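Local coordinates for Carboxylesterase/phospholipase family protein (Francisella tularensis subsp. tularensis, PDB 4F21) that probably hydrolyses carboxylic ester bonds, as a serine hydrolase of the carboxylesterase/phospholipase family within the alpha/beta-hydrolase superfamily, at residues 39-44 against 132-137; 75-80 against 111-116; 158-163 against 182-187. All coordinates share one frame; numbering follows the deposited sequence.

Contact 1: residues 39-44 against 132-137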
loop_
_atom_site.group_PDB
_atom_site.type_symbol
_atom_site.label_atom_id
_atom_site.label_comp_id
_atom_site.label_asym_id
_atom_site.label_seq_id
_atom_site.Cartn_x
_atom_site.Cartn_y
_atom_site.Cartn_z
ATOM N N CYS A 39 -10.698 7.119 7.183
ATOM C CA CYS A 39 -10.527 5.669 7.121
ATOM C C CYS A 39 -9.184 5.247 6.525
ATOM O O CYS A 39 -8.714 5.824 5.548
ATOM C CB CYS A 39 -11.678 5.022 6.342
ATOM S SG CYS A 39 -11.637 3.213 6.287
ATOM N N VAL A 40 -8.567 4.238 7.128
ATOM C CA VAL A 40 -7.307 3.714 6.617
ATOM C C VAL A 40 -7.421 2.222 6.335
ATOM O O VAL A 40 -7.601 1.412 7.248
ATOM C CB VAL A 40 -6.130 3.959 7.585
ATOM C CG1 VAL A 40 -4.804 3.684 6.882
ATOM C CG2 VAL A 40 -6.160 5.380 8.108
ATOM N N ILE A 41 -7.329 1.869 5.058
ATOM C CA ILE A 41 -7.328 0.476 4.654
ATOM C C ILE A 41 -5.893 -0.036 4.632
ATOM O O ILE A 41 -5.106 0.335 3.760
ATOM C CB ILE A 41 -7.997 0.294 3.283
ATOM C CG1 ILE A 41 -9.404 0.892 3.311
ATOM C CG2 ILE A 41 -8.047 -1.176 2.898
ATOM C CD1 ILE A 41 -10.189 0.688 2.038
ATOM N N TRP A 42 -5.558 -0.870 5.617
ATOM C CA TRP A 42 -4.212 -1.417 5.776
ATOM C C TRP A 42 -4.143 -2.860 5.281
ATOM O O TRP A 42 -4.774 -3.753 5.850
ATOM C CB TRP A 42 -3.781 -1.352 7.244
ATOM C CG TRP A 42 -2.314 -1.593 7.457
ATOM C CD1 TRP A 42 -1.683 -2.801 7.523
ATOM C CD2 TRP A 42 -1.297 -0.598 7.639
ATOM N NE1 TRP A 42 -0.336 -2.620 7.726
ATOM C CE2 TRP A 42 -0.074 -1.278 7.804
ATOM C CE3 TRP A 42 -1.302 0.801 7.677
ATOM C CZ2 TRP A 42 1.132 -0.608 7.999
ATOM C CZ3 TRP A 42 -0.102 1.464 7.873
ATOM C CH2 TRP A 42 1.097 0.760 8.031
ATOM N N LEU A 43 -3.363 -3.083 4.227
ATOM C CA LEU A 43 -3.255 -4.401 3.609
ATOM C C LEU A 43 -1.955 -5.113 3.982
ATOM O O LEU A 43 -0.909 -4.481 4.141
ATOM C CB LEU A 43 -3.351 -4.281 2.085
ATOM C CG LEU A 43 -4.507 -3.458 1.509
ATOM C CD1 LEU A 43 -4.451 -3.449 -0.012
ATOM C CD2 LEU A 43 -5.850 -3.982 2.001
ATOM N N HIS A 44 -2.030 -6.433 4.123
ATOM C CA HIS A 44 -0.840 -7.250 4.342
ATOM C C HIS A 44 -0.993 -8.609 3.664
ATOM O O HIS A 44 -2.101 -9.129 3.549
ATOM C CB HIS A 44 -0.522 -7.396 5.841
ATOM C CG HIS A 44 -1.498 -8.242 6.600
ATOM N ND1 HIS A 44 -2.381 -7.714 7.520
ATOM C CD2 HIS A 44 -1.716 -9.579 6.597
ATOM C CE1 HIS A 44 -3.110 -8.686 8.037
ATOM N NE2 HIS A 44 -2.727 -9.828 7.494
ATOM N N GLU A 132 -11.948 10.448 -0.820
ATOM C CA GLU A 132 -10.724 11.220 -0.639
ATOM C C GLU A 132 -10.295 11.215 0.821
ATOM O O GLU A 132 -9.257 11.778 1.171
ATOM C CB GLU A 132 -10.913 12.662 -1.115
ATOM C CG GLU A 132 -12.049 12.853 -2.107
ATOM C CD GLU A 132 -13.374 13.145 -1.433
ATOM O OE1 GLU A 132 -13.456 14.156 -0.703
ATOM O OE2 GLU A 132 -14.331 12.363 -1.632
ATOM N N ASN A 133 -11.107 10.588 1.668
ATOM C CA ASN A 133 -10.813 10.489 3.092
ATOM C C ASN A 133 -10.479 9.058 3.486
ATOM O O ASN A 133 -10.481 8.710 4.668
ATOM C CB ASN A 133 -11.984 11.010 3.927
ATOM C CG ASN A 133 -12.335 12.449 3.606
ATOM O OD1 ASN A 133 -12.395 12.842 2.441
ATOM N ND2 ASN A 133 -12.558 13.248 4.643
ATOM N N ILE A 134 -10.208 8.232 2.482
ATOM C CA ILE A 134 -9.744 6.869 2.704
ATOM C C ILE A 134 -8.319 6.728 2.185
ATOM O O ILE A 134 -8.018 7.149 1.069
ATOM C CB ILE A 134 -10.632 5.843 1.987
ATOM C CG1 ILE A 134 -12.106 6.089 2.309
ATOM C CG2 ILE A 134 -10.222 4.429 2.371
ATOM C CD1 ILE A 134 -13.049 5.169 1.568
ATOM N N ILE A 135 -7.444 6.141 2.999
ATOM C CA ILE A 135 -6.050 5.940 2.610
ATOM C C ILE A 135 -5.718 4.460 2.424
ATOM O O ILE A 135 -5.989 3.638 3.299
ATOM C CB ILE A 135 -5.079 6.537 3.647
ATOM C CG1 ILE A 135 -5.212 8.057 3.704
ATOM C CG2 ILE A 135 -3.641 6.166 3.320
ATOM C CD1 ILE A 135 -4.211 8.703 4.635
ATOM N N LEU A 136 -5.126 4.129 1.280
ATOM C CA LEU A 136 -4.674 2.767 1.013
ATOM C C LEU A 136 -3.195 2.595 1.359
ATOM O O LEU A 136 -2.314 3.093 0.658
ATOM C CB LEU A 136 -4.922 2.389 -0.450
ATOM C CG LEU A 136 -6.373 2.497 -0.926
ATOM C CD1 LEU A 136 -6.486 2.198 -2.414
ATOM C CD2 LEU A 136 -7.265 1.567 -0.121
ATOM N N ALA A 137 -2.928 1.890 2.452
ATOM C CA ALA A 137 -1.559 1.610 2.863
ATOM C C ALA A 137 -1.254 0.133 2.660
ATOM O O ALA A 137 -2.122 -0.718 2.855
ATOM C CB ALA A 137 -1.355 1.996 4.316
#
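C39 to W42 pair in register with I134 to A137 as neighbouring parallel strands. Five backbone hydrogen bonds join the two segments. C39 N donates to N133 O, just before strand 134-139 begins. C39 O then accepts from I135 N at 2.9 Å. I135 O receives I41 N at 2.8 Å, and I41 O takes A137 N at 3.0 Å. The last bond, L43 N to A137 O, is nearly straight, with 168° at the hydrogen. The alternate residues V40, W42 and L136 turn their backbone polar groups outward. V40 and W42 bond to strand 67-72, while L136 faces strand 159-163. Weaker CA-H...O contacts lie between the bonds, as from I134 CA to C39 O at 3.2 Å.

Apolar contacts form on both faces. On one, I41 and L136 stand next to each other with their chains aligned. L136 CD2 sits 3.7 Å from I41 CB and equally close to I41 CD1. The I41 CG1 branch lies beside its own backbone N (chi1 -55°), which carries it back along the strand toward I134. There I41 CG1 meets I134 CG2 at 3.8 Å, with the two side chains crossing at a slant. Helices 111-126 and 144-150 cover this face, through residues such as V117 and A146.

On the other face, A137 CB rests 3.6 Å from W42 CE3, approaching the indole at an oblique angle. F53 and F71 also meet the W42 ring, and F244 touches I135.

These are adjacent central strands of the mixed alpha/beta-hydrolase sheet, buried between layers of helices and loops.

Contact 2: residues 75-80 against 111-116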
loop_
_atom_site.group_PDB
_atom_site.type_symbol
_atom_site.label_atom_id
_atom_site.label_comp_id
_atom_site.label_asym_id
_atom_site.label_seq_id
_atom_site.Cartn_x
_atom_site.Cartn_y
_atom_site.Cartn_z
ATOM N N ASP A 75 -6.421 -13.201 2.683
ATOM C CA ASP A 75 -7.005 -13.855 1.519
ATOM C C ASP A 75 -7.233 -12.837 0.406
ATOM O O ASP A 75 -7.343 -13.196 -0.766
ATOM C CB ASP A 75 -8.320 -14.541 1.885
ATOM C CG ASP A 75 -8.336 -15.042 3.315
ATOM O OD1 ASP A 75 -7.244 -15.265 3.879
ATOM O OD2 ASP A 75 -9.440 -15.210 3.877
ATOM N N ILE A 76 -7.298 -11.563 0.786
ATOM C CA ILE A 76 -7.432 -10.472 -0.174
ATOM C C ILE A 76 -6.147 -10.343 -0.992
ATOM O O ILE A 76 -6.149 -9.793 -2.094
ATOM C CB ILE A 76 -7.779 -9.133 0.533
ATOM C CG1 ILE A 76 -8.908 -8.411 -0.202
ATOM C CG2 ILE A 76 -6.550 -8.239 0.681
ATOM C CD1 ILE A 76 -9.452 -7.208 0.537
ATOM N N ILE A 77 -5.055 -10.870 -0.443
ATOM C CA ILE A 77 -3.767 -10.899 -1.119
ATOM C C ILE A 77 -3.460 -12.320 -1.569
ATOM O O ILE A 77 -3.058 -13.153 -0.757
ATOM C CB ILE A 77 -2.632 -10.447 -0.184
ATOM C CG1 ILE A 77 -2.924 -9.062 0.403
ATOM C CG2 ILE A 77 -1.301 -10.452 -0.920
ATOM C CD1 ILE A 77 -2.729 -7.926 -0.568
ATOM N N PRO A 78 -3.647 -12.605 -2.866
ATOM C CA PRO A 78 -3.386 -13.945 -3.403
ATOM C C PRO A 78 -1.932 -14.364 -3.205
ATOM O O PRO A 78 -1.059 -13.514 -3.103
ATOM C CB PRO A 78 -3.705 -13.794 -4.894
ATOM C CG PRO A 78 -3.609 -12.324 -5.167
ATOM C CD PRO A 78 -4.074 -11.661 -3.914
ATOM N N VAL A 79 -1.683 -15.665 -3.138
ATOM C CA VAL A 79 -0.336 -16.173 -2.911
ATOM C C VAL A 79 0.492 -16.128 -4.195
ATOM O O VAL A 79 1.705 -15.908 -4.167
ATOM C CB VAL A 79 -0.384 -17.615 -2.355
ATOM C CG1 VAL A 79 -1.326 -18.472 -3.190
ATOM C CG2 VAL A 79 1.012 -18.228 -2.286
ATOM N N THR A 80 -0.190 -16.290 -5.323
ATOM C CA THR A 80 0.446 -16.457 -6.629
ATOM C C THR A 80 1.270 -15.268 -7.146
ATOM O O THR A 80 1.732 -15.287 -8.287
ATOM C CB THR A 80 -0.610 -16.805 -7.696
ATOM O OG1 THR A 80 -1.698 -15.875 -7.610
ATOM C CG2 THR A 80 -1.142 -18.210 -7.475
ATOM N N ASN A 111 -5.394 -8.034 -10.245
ATOM C CA ASN A 111 -6.667 -7.431 -10.648
ATOM C C ASN A 111 -7.827 -7.737 -9.702
ATOM O O ASN A 111 -8.422 -6.824 -9.121
ATOM C CB ASN A 111 -7.036 -7.855 -12.075
ATOM C CG ASN A 111 -6.175 -7.186 -13.132
ATOM O OD1 ASN A 111 -5.611 -7.851 -13.999
ATOM N ND2 ASN A 111 -6.078 -5.863 -13.068
ATOM N N SER A 112 -8.127 -9.024 -9.543
ATOM C CA SER A 112 -9.198 -9.470 -8.660
ATOM C C SER A 112 -9.048 -8.830 -7.290
ATOM O O SER A 112 -9.979 -8.192 -6.790
ATOM C CB SER A 112 -9.191 -10.996 -8.533
ATOM O OG SER A 112 -7.946 -11.463 -8.042
ATOM N N SER A 113 -7.855 -8.973 -6.715
ATOM C CA SER A 113 -7.554 -8.411 -5.405
ATOM C C SER A 113 -7.851 -6.919 -5.386
ATOM O O SER A 113 -8.493 -6.416 -4.457
ATOM C CB SER A 113 -6.095 -8.659 -5.034
ATOM O OG SER A 113 -5.827 -8.195 -3.726
ATOM N N ILE A 114 -7.409 -6.225 -6.435
ATOM C CA ILE A 114 -7.660 -4.795 -6.560
ATOM C C ILE A 114 -9.151 -4.543 -6.439
ATOM O O ILE A 114 -9.584 -3.719 -5.628
ATOM C CB ILE A 114 -7.154 -4.238 -7.906
ATOM C CG1 ILE A 114 -5.626 -4.285 -7.965
ATOM C CG2 ILE A 114 -7.659 -2.819 -8.124
ATOM C CD1 ILE A 114 -5.047 -3.758 -9.260
ATOM N N ALA A 115 -9.930 -5.297 -7.213
ATOM C CA ALA A 115 -11.378 -5.142 -7.222
ATOM C C ALA A 115 -11.931 -5.316 -5.817
ATOM O O ALA A 115 -12.832 -4.579 -5.404
ATOM C CB ALA A 115 -12.020 -6.135 -8.174
ATOM N N LYS A 116 -11.362 -6.269 -5.076
ATOM C CA LYS A 116 -11.802 -6.512 -3.710
ATOM C C LYS A 116 -11.682 -5.205 -2.951
ATOM O O LYS A 116 -12.670 -4.708 -2.398
ATOM C CB LYS A 116 -10.968 -7.608 -3.046
ATOM C CG LYS A 116 -11.000 -8.939 -3.784
ATOM C CD LYS A 116 -10.023 -9.940 -3.188
ATOM C CE LYS A 116 -9.956 -11.212 -4.021
ATOM N NZ LYS A 116 -8.873 -12.126 -3.559
#
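S113 and K116 reach from the first turns of helix 111-126 to two carbonyls of the 3-10 turn D75-I76, at the start of segment 75-80. S113 OG is modelled as donor to I76 O. The modelled separation of 2.3 Å is too short for a normal hydrogen bond, so its exact geometry is doubtful. OG is anti to the serine's own backbone N (chi1 -176°), on the side of segment 75-80. K116 NZ supplies the second donor. It makes a weak bond to D75 O at 3.4 Å.

The extended K116 chain brings its amine past I76. The two side chains pass each other head to tail, and I76 CG1 packs 3.5 Å from K116 CD. P78 CD adds an apolar contact, 3.8 Å from S113 CB. Within the helix, A115 N and K116 N already donate to N111 O and S112 O. Beyond the pair, T80 OG1 is hydrogen-bonded to D106 OD2, while I145 of helix 144-150 touches both I77 and S113.

The contact joins the segment after strand 67-72 to the N-terminal part of helix 111-126, one of the helices flanking the alpha/beta-hydrolase sheet.

Contact 3: residues 158-163 against 182-187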
loop_
_atom_site.group_PDB
_atom_site.type_symbol
_atom_site.label_atom_id
_atom_site.label_comp_id
_atom_site.label_asym_id
_atom_site.label_seq_id
_atom_site.Cartn_x
_atom_site.Cartn_y
_atom_site.Cartn_z
ATOM N N GLY A 158 -7.551 9.095 -1.072
ATOM C CA GLY A 158 -6.945 9.954 -0.069
ATOM C C GLY A 158 -5.438 9.880 0.053
ATOM O O GLY A 158 -4.782 10.870 0.389
ATOM N N GLY A 159 -4.880 8.706 -0.209
ATOM C CA GLY A 159 -3.444 8.531 -0.119
ATOM C C GLY A 159 -2.989 7.100 -0.306
ATOM O O GLY A 159 -3.791 6.169 -0.273
ATOM N N ILE A 160 -1.689 6.932 -0.517
ATOM C CA ILE A 160 -1.082 5.613 -0.627
ATOM C C ILE A 160 0.126 5.551 0.295
ATOM O O ILE A 160 0.943 6.470 0.314
ATOM C CB ILE A 160 -0.608 5.316 -2.064
ATOM C CG1 ILE A 160 -1.744 5.520 -3.069
ATOM C CG2 ILE A 160 -0.053 3.906 -2.158
ATOM C CD1 ILE A 160 -1.276 5.511 -4.511
ATOM N N MET A 161 0.241 4.476 1.064
ATOM C CA MET A 161 1.434 4.285 1.884
ATOM C C MET A 161 2.170 2.989 1.545
ATOM O O MET A 161 1.974 1.953 2.185
ATOM C CB MET A 161 1.109 4.371 3.377
ATOM C CG MET A 161 0.746 5.775 3.839
ATOM S SD MET A 161 0.799 5.989 5.631
ATOM C CE MET A 161 -0.624 5.037 6.148
ATOM N N ALA A 162 3.018 3.065 0.527
ATOM C CA ALA A 162 3.796 1.919 0.088
ATOM C C ALA A 162 4.951 1.667 1.049
ATOM O O ALA A 162 5.764 2.554 1.303
ATOM C CB ALA A 162 4.313 2.138 -1.326
ATOM N N LEU A 163 5.010 0.451 1.581
ATOM C CA LEU A 163 6.014 0.081 2.568
ATOM C C LEU A 163 6.693 -1.215 2.156
ATOM O O LEU A 163 6.070 -2.276 2.166
ATOM C CB LEU A 163 5.364 -0.105 3.942
ATOM C CG LEU A 163 4.495 1.033 4.479
ATOM C CD1 LEU A 163 3.389 0.482 5.362
ATOM C CD2 LEU A 163 5.338 2.023 5.253
ATOM N N LYS A 182 -3.652 11.793 -9.898
ATOM C CA LYS A 182 -2.291 12.245 -10.165
ATOM C C LYS A 182 -1.935 13.458 -9.318
ATOM O O LYS A 182 -2.203 14.597 -9.694
ATOM C CB LYS A 182 -2.092 12.545 -11.652
ATOM C CG LYS A 182 -1.950 11.297 -12.506
ATOM C CD LYS A 182 -1.530 11.631 -13.924
ATOM C CE LYS A 182 -1.537 10.392 -14.799
ATOM N NZ LYS A 182 -1.261 10.718 -16.220
ATOM N N GLY A 183 -1.334 13.197 -8.163
ATOM C CA GLY A 183 -0.958 14.250 -7.243
ATOM C C GLY A 183 -1.524 14.021 -5.858
ATOM O O GLY A 183 -1.439 14.897 -4.999
ATOM N N LEU A 184 -2.112 12.848 -5.637
ATOM C CA LEU A 184 -2.599 12.498 -4.308
ATOM C C LEU A 184 -1.399 12.168 -3.432
ATOM O O LEU A 184 -0.385 11.690 -3.932
ATOM C CB LEU A 184 -3.576 11.315 -4.360
ATOM C CG LEU A 184 -3.034 9.896 -4.163
ATOM C CD1 LEU A 184 -4.169 8.930 -3.902
ATOM C CD2 LEU A 184 -2.232 9.443 -5.370
ATOM N N PRO A 185 -1.503 12.444 -2.125
ATOM C CA PRO A 185 -0.424 12.177 -1.168
ATOM C C PRO A 185 0.030 10.718 -1.148
ATOM O O PRO A 185 -0.686 9.850 -0.657
ATOM C CB PRO A 185 -1.061 12.543 0.171
ATOM C CG PRO A 185 -2.046 13.594 -0.173
ATOM C CD PRO A 185 -2.617 13.177 -1.497
ATOM N N ILE A 186 1.219 10.460 -1.679
ATOM C CA ILE A 186 1.786 9.119 -1.668
ATOM C C ILE A 186 3.031 9.087 -0.797
ATOM O O ILE A 186 3.916 9.933 -0.927
ATOM C CB ILE A 186 2.145 8.642 -3.090
ATOM C CG1 ILE A 186 0.891 8.592 -3.964
ATOM C CG2 ILE A 186 2.818 7.276 -3.043
ATOM C CD1 ILE A 186 1.149 8.157 -5.386
ATOM N N LEU A 187 3.087 8.114 0.105
ATOM C CA LEU A 187 4.261 7.922 0.942
ATOM C C LEU A 187 4.902 6.582 0.637
ATOM O O LEU A 187 4.287 5.534 0.819
ATOM C CB LEU A 187 3.896 7.986 2.424
ATOM C CG LEU A 187 5.031 7.645 3.396
ATOM C CD1 LEU A 187 6.161 8.660 3.296
ATOM C CD2 LEU A 187 4.517 7.549 4.825
#
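I160 and I186 meet as partners in adjacent parallel strands, with M161 and L187 next in register. Two regular backbone hydrogen bonds hold them. I160 N donates to P185 O at 3.1 Å, with the donor in the carbonyl plane. I160 O accepts L187 N at 2.7 Å, and this bond is almost straight at 177°. A third, from A162 N to L187 O, is weak because it is strongly bent, with 122° at the hydrogen. M161 CA adds a CA-H...O contact to the same L187 O, at 3.3 Å. P185 O also lies 3.1 Å from G159 CA, where glycine brings no side chain. Before the strand begins, the P185 ring lies against G158 O.

Apolar packing divides between two faces. I160 and I186 run alongside each other, and their CD1 methyls are 3.7 Å apart. L184 joins them, with CD2 at 4.1 Å from I160 CD1, and its other methyl reaches the backbone of G159. T147 and A150 of helix 144-150 cover I160, while F214 touches L184 and I186.

On the opposite face M161 and L187 cross at an angle. M161 CG meets L187 CB at 4.1 Å. M161 SD lies near L187 CD2, and the bend at chi3 (-71°) then turns only the terminal CE. F239 of helix 230-243 packs on both residues.

This pairing closes the beta-alpha-beta unit of strand 159-163, helix 170-173 and strand 186-191, a repeated element of the alpha/beta-hydrolase fold.

Contacts 1 and 3 belong to one sheet, with centres 10 Å apart. L136 joins them: its N lies 2.9 Å from G159 O and its O 2.9 Å from M161 N, both probably hydrogen bonds. W42 CH2 also packs 3.5 Å from L163 CD1. Contact 2 lies at the sheet's flank, its centre 16 Å from that of contact 1. It touches contact 1 where H44 O lies 3.3 Å from I77 CG1. Contacts 2 and 3 do not meet, with nearest atoms about 11 Å apart. S140, just after strand 134-139, probably forms a catalytic triad with H226 and D194, and its backbone bonds to L163.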